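Long-range contact in tRNA(His) guanylyltransferase (Saccharomyces cerevisiae, PDB 5XOX), which catalyses the 3'-5' addition of a single guanosine to the -1 position of tRNA(His), using GTP, ATP and magnesium: residues A[58-70]-A[79-91]. Residues are numbered along the deposited sequence; the frame is centred on the assembly and turned at random.
Sequences AKNLVLKYKNDII and YSFILKSSTTLFN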
# COMPACT_ATOMS: atom_id res chain seq x y z
N ALA A 58 24.13 3.51 16.85
CA ALA A 58 22.93 2.83 17.35
C ALA A 58 22.63 3.12 18.83
O ALA A 58 21.46 3.19 19.22
CB ALA A 58 23.07 1.34 17.14
N LYS A 59 23.67 3.28 19.66
CA LYS A 59 23.43 3.57 21.06
C LYS A 59 22.77 4.93 21.18
O LYS A 59 21.82 5.10 21.93
CB LYS A 59 24.74 3.52 21.86
CG LYS A 59 24.61 3.89 23.34
CD LYS A 59 25.98 3.91 24.02
CE LYS A 59 26.94 4.92 23.36
NZ LYS A 59 26.41 6.32 23.34
N ASN A 60 23.27 5.89 20.42
CA ASN A 60 22.69 7.22 20.46
C ASN A 60 21.27 7.19 19.93
O ASN A 60 20.43 7.97 20.36
CB ASN A 60 23.53 8.21 19.65
CG ASN A 60 24.93 8.34 20.20
OD1 ASN A 60 25.24 7.80 21.25
ND2 ASN A 60 25.77 9.09 19.50
N LEU A 61 21.00 6.28 19.00
CA LEU A 61 19.68 6.19 18.42
C LEU A 61 18.68 5.61 19.41
O LEU A 61 17.61 6.16 19.59
CB LEU A 61 19.73 5.37 17.15
CG LEU A 61 18.54 5.76 16.29
CD1 LEU A 61 18.91 5.80 14.83
CD2 LEU A 61 17.38 4.81 16.51
N VAL A 62 19.04 4.51 20.07
CA VAL A 62 18.15 3.91 21.06
C VAL A 62 18.01 4.89 22.21
O VAL A 62 16.94 5.03 22.79
CB VAL A 62 18.67 2.51 21.55
CG1 VAL A 62 19.03 1.62 20.39
CG2 VAL A 62 19.85 2.63 22.49
N LEU A 63 19.10 5.58 22.51
CA LEU A 63 19.13 6.64 23.49
C LEU A 63 18.02 7.64 23.17
O LEU A 63 17.19 7.94 24.03
CB LEU A 63 20.52 7.30 23.51
CG LEU A 63 20.74 8.73 24.02
CD1 LEU A 63 20.32 9.91 23.05
CD2 LEU A 63 20.13 8.87 25.43
N LYS A 64 18.02 8.13 21.92
CA LYS A 64 17.09 9.15 21.44
C LYS A 64 15.63 8.76 21.64
O LYS A 64 14.89 9.49 22.29
CB LYS A 64 17.35 9.45 19.96
CG LYS A 64 16.44 10.51 19.39
CD LYS A 64 16.76 11.89 19.95
CE LYS A 64 15.84 12.96 19.37
NZ LYS A 64 16.30 14.31 19.73
N TYR A 65 15.23 7.62 21.10
CA TYR A 65 13.94 7.04 21.49
C TYR A 65 14.16 5.90 22.44
O TYR A 65 14.26 4.75 22.03
CB TYR A 65 13.21 6.51 20.25
CG TYR A 65 13.58 7.26 19.00
CD1 TYR A 65 13.08 8.54 18.78
CD2 TYR A 65 14.54 6.78 18.13
CE1 TYR A 65 13.43 9.25 17.66
CE2 TYR A 65 14.92 7.50 17.02
CZ TYR A 65 14.36 8.73 16.79
OH TYR A 65 14.73 9.45 15.67
N LYS A 66 14.10 6.22 23.73
CA LYS A 66 14.37 5.25 24.78
C LYS A 66 13.06 4.55 25.09
O LYS A 66 13.04 3.44 25.60
CB LYS A 66 14.96 5.97 26.01
CG LYS A 66 15.21 5.18 27.30
CD LYS A 66 15.46 6.21 28.45
CE LYS A 66 16.04 5.65 29.77
NZ LYS A 66 16.33 6.74 30.77
N ASN A 67 11.96 5.19 24.69
CA ASN A 67 10.63 4.74 25.08
C ASN A 67 10.13 3.60 24.21
O ASN A 67 9.48 2.68 24.71
CB ASN A 67 9.61 5.88 25.02
CG ASN A 67 9.90 6.98 26.01
OD1 ASN A 67 10.32 6.72 27.13
ND2 ASN A 67 9.62 8.22 25.61
N ASP A 68 10.37 3.68 22.91
CA ASP A 68 9.71 2.77 21.99
C ASP A 68 10.57 1.57 21.51
O ASP A 68 10.07 0.68 20.79
CB ASP A 68 9.17 3.60 20.82
CG ASP A 68 8.34 4.81 21.29
OD1 ASP A 68 7.12 4.65 21.54
OD2 ASP A 68 8.90 5.93 21.42
N ILE A 69 11.84 1.51 21.94
CA ILE A 69 12.76 0.47 21.48
C ILE A 69 12.88 -0.62 22.56
O ILE A 69 13.09 -0.30 23.73
CB ILE A 69 14.15 1.05 21.12
CG1 ILE A 69 13.99 2.14 20.07
CG2 ILE A 69 15.02 0.00 20.50
CD1 ILE A 69 15.25 2.53 19.36
N ILE A 70 12.70 -1.88 22.17
CA ILE A 70 13.03 -3.02 23.02
C ILE A 70 14.54 -3.15 23.05
O ILE A 70 15.15 -3.26 24.12
CB ILE A 70 12.40 -4.33 22.49
CG1 ILE A 70 10.94 -4.12 22.13
CG2 ILE A 70 12.51 -5.45 23.51
CD1 ILE A 70 10.68 -4.29 20.66
N TYR A 79 22.26 -2.51 10.80
CA TYR A 79 21.78 -2.45 12.17
C TYR A 79 20.26 -2.59 12.20
O TYR A 79 19.57 -2.07 11.31
CB TYR A 79 22.17 -1.14 12.81
CG TYR A 79 22.46 -1.33 14.27
CD1 TYR A 79 21.47 -1.69 15.16
CD2 TYR A 79 23.77 -1.24 14.73
CE1 TYR A 79 21.78 -1.89 16.49
CE2 TYR A 79 24.09 -1.44 16.06
CZ TYR A 79 23.09 -1.77 16.92
OH TYR A 79 23.41 -1.98 18.23
N SER A 80 19.72 -3.29 13.21
CA SER A 80 18.26 -3.51 13.27
C SER A 80 17.66 -2.95 14.59
O SER A 80 18.21 -3.19 15.65
CB SER A 80 17.93 -5.01 13.13
OG SER A 80 18.52 -5.59 11.97
N PHE A 81 16.56 -2.20 14.53
CA PHE A 81 15.99 -1.65 15.76
C PHE A 81 14.54 -2.08 15.94
O PHE A 81 13.69 -1.85 15.07
CB PHE A 81 16.03 -0.15 15.75
CG PHE A 81 17.40 0.44 15.53
CD1 PHE A 81 17.91 0.59 14.23
CD2 PHE A 81 18.16 0.89 16.60
CE1 PHE A 81 19.16 1.16 14.00
CE2 PHE A 81 19.41 1.48 16.39
CZ PHE A 81 19.91 1.61 15.08
N ILE A 82 14.28 -2.73 17.07
CA ILE A 82 13.02 -3.39 17.32
C ILE A 82 12.18 -2.45 18.12
O ILE A 82 12.55 -2.09 19.23
CB ILE A 82 13.20 -4.69 18.08
CG1 ILE A 82 14.50 -5.39 17.71
CG2 ILE A 82 12.06 -5.63 17.77
CD1 ILE A 82 14.47 -6.07 16.40
N LEU A 83 11.05 -2.06 17.56
CA LEU A 83 10.12 -1.17 18.23
C LEU A 83 8.96 -1.94 18.81
O LEU A 83 8.42 -2.88 18.17
CB LEU A 83 9.61 -0.11 17.27
CG LEU A 83 10.65 0.81 16.65
CD1 LEU A 83 9.95 2.02 16.11
CD2 LEU A 83 11.64 1.25 17.69
N LYS A 84 8.57 -1.55 20.02
CA LYS A 84 7.55 -2.28 20.77
C LYS A 84 6.21 -2.28 20.07
O LYS A 84 5.77 -1.24 19.56
CB LYS A 84 7.38 -1.69 22.16
CG LYS A 84 7.03 -0.22 22.15
CD LYS A 84 6.86 0.31 23.58
CE LYS A 84 6.17 1.67 23.62
NZ LYS A 84 5.77 1.98 25.02
N SER A 85 5.52 -3.42 20.14
CA SER A 85 4.23 -3.65 19.48
C SER A 85 3.21 -2.53 19.71
O SER A 85 2.24 -2.40 18.97
CB SER A 85 3.60 -4.94 19.99
OG SER A 85 3.36 -4.83 21.39
N SER A 86 3.38 -1.77 20.78
CA SER A 86 2.40 -0.75 21.08
C SER A 86 2.79 0.64 20.61
O SER A 86 2.06 1.58 20.88
CB SER A 86 2.13 -0.70 22.59
OG SER A 86 3.32 -0.45 23.32
N THR A 87 3.92 0.80 19.93
CA THR A 87 4.44 2.16 19.73
C THR A 87 3.58 3.10 18.86
O THR A 87 2.94 2.66 17.90
CB THR A 87 5.82 2.14 19.12
OG1 THR A 87 6.24 3.49 18.94
CG2 THR A 87 5.82 1.41 17.79
N THR A 88 3.51 4.37 19.28
CA THR A 88 2.84 5.45 18.53
C THR A 88 3.79 6.38 17.81
O THR A 88 3.36 7.40 17.27
CB THR A 88 1.98 6.31 19.43
OG1 THR A 88 2.83 7.16 20.22
CG2 THR A 88 1.13 5.45 20.33
N LEU A 89 5.08 6.07 17.85
CA LEU A 89 6.08 6.98 17.28
C LEU A 89 5.88 7.38 15.81
O LEU A 89 5.80 6.54 14.91
CB LEU A 89 7.46 6.34 17.44
CG LEU A 89 8.59 7.24 16.97
CD1 LEU A 89 8.46 8.60 17.62
CD2 LEU A 89 9.91 6.59 17.37
N PHE A 90 5.83 8.69 15.58
CA PHE A 90 5.56 9.24 14.24
C PHE A 90 4.23 8.73 13.76
O PHE A 90 3.99 8.56 12.55
CB PHE A 90 6.66 8.87 13.23
CG PHE A 90 8.05 9.14 13.72
CD1 PHE A 90 8.37 10.32 14.36
CD2 PHE A 90 9.05 8.20 13.53
CE1 PHE A 90 9.66 10.55 14.82
CE2 PHE A 90 10.34 8.44 13.97
CZ PHE A 90 10.64 9.60 14.63
N ASN A 91 3.35 8.49 14.73
CA ASN A 91 2.06 7.90 14.48
C ASN A 91 2.18 6.67 13.58
O ASN A 91 1.36 6.48 12.67
CB ASN A 91 1.11 8.94 13.86
CG ASN A 91 -0.34 8.50 13.90
OD1 ASN A 91 -0.69 7.49 14.52
ND2 ASN A 91 -1.20 9.29 13.26
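The F81 ring is sandwiched between L61, whose CD2 lies 4.2 Å from the ring centroid over one face, and Y79 CD1 on the opposite face; V62 CG1 and A58 CA both lie at its edge, in the ring plane. F81 CG stands anti to its own carbonyl carbon (chi1 -56°), which brings the ring toward helix 58-64. Farther along, L89 CD2 sits over a face of the Y65 ring, 4.0 Å from Y65 CD1, while F90 CZ approaches Y65 CE1 obliquely and L89 CG rests over the centre of the F90 ring.

The backbones pair where strand 69-74 begins: K84 N donates to D68 O (2.8 Å) and I70 N to I82 O (3.0 Å), flanking the non-hydrogen-bonded pair I69-L83, where I69 CG1 packs on L83 CD2. T87 OG1 donates to D68 OD1 (3.0 Å) from above the carboxylate plane and accepts from L89 N in an ST turn. A valine in place of T87 would probably leave D68 OD1 without this donor and L89 N without its acceptor, freeing the turn to shift. The side chain of Y79, at the other end of strand 79-83, is about 8 Å from that of the magnesium ligand D29. Helix 58-64 thus packs on the antiparallel hairpin 69-74/78-83, as in the polymerase-like palm domain of Thg1 enzymes.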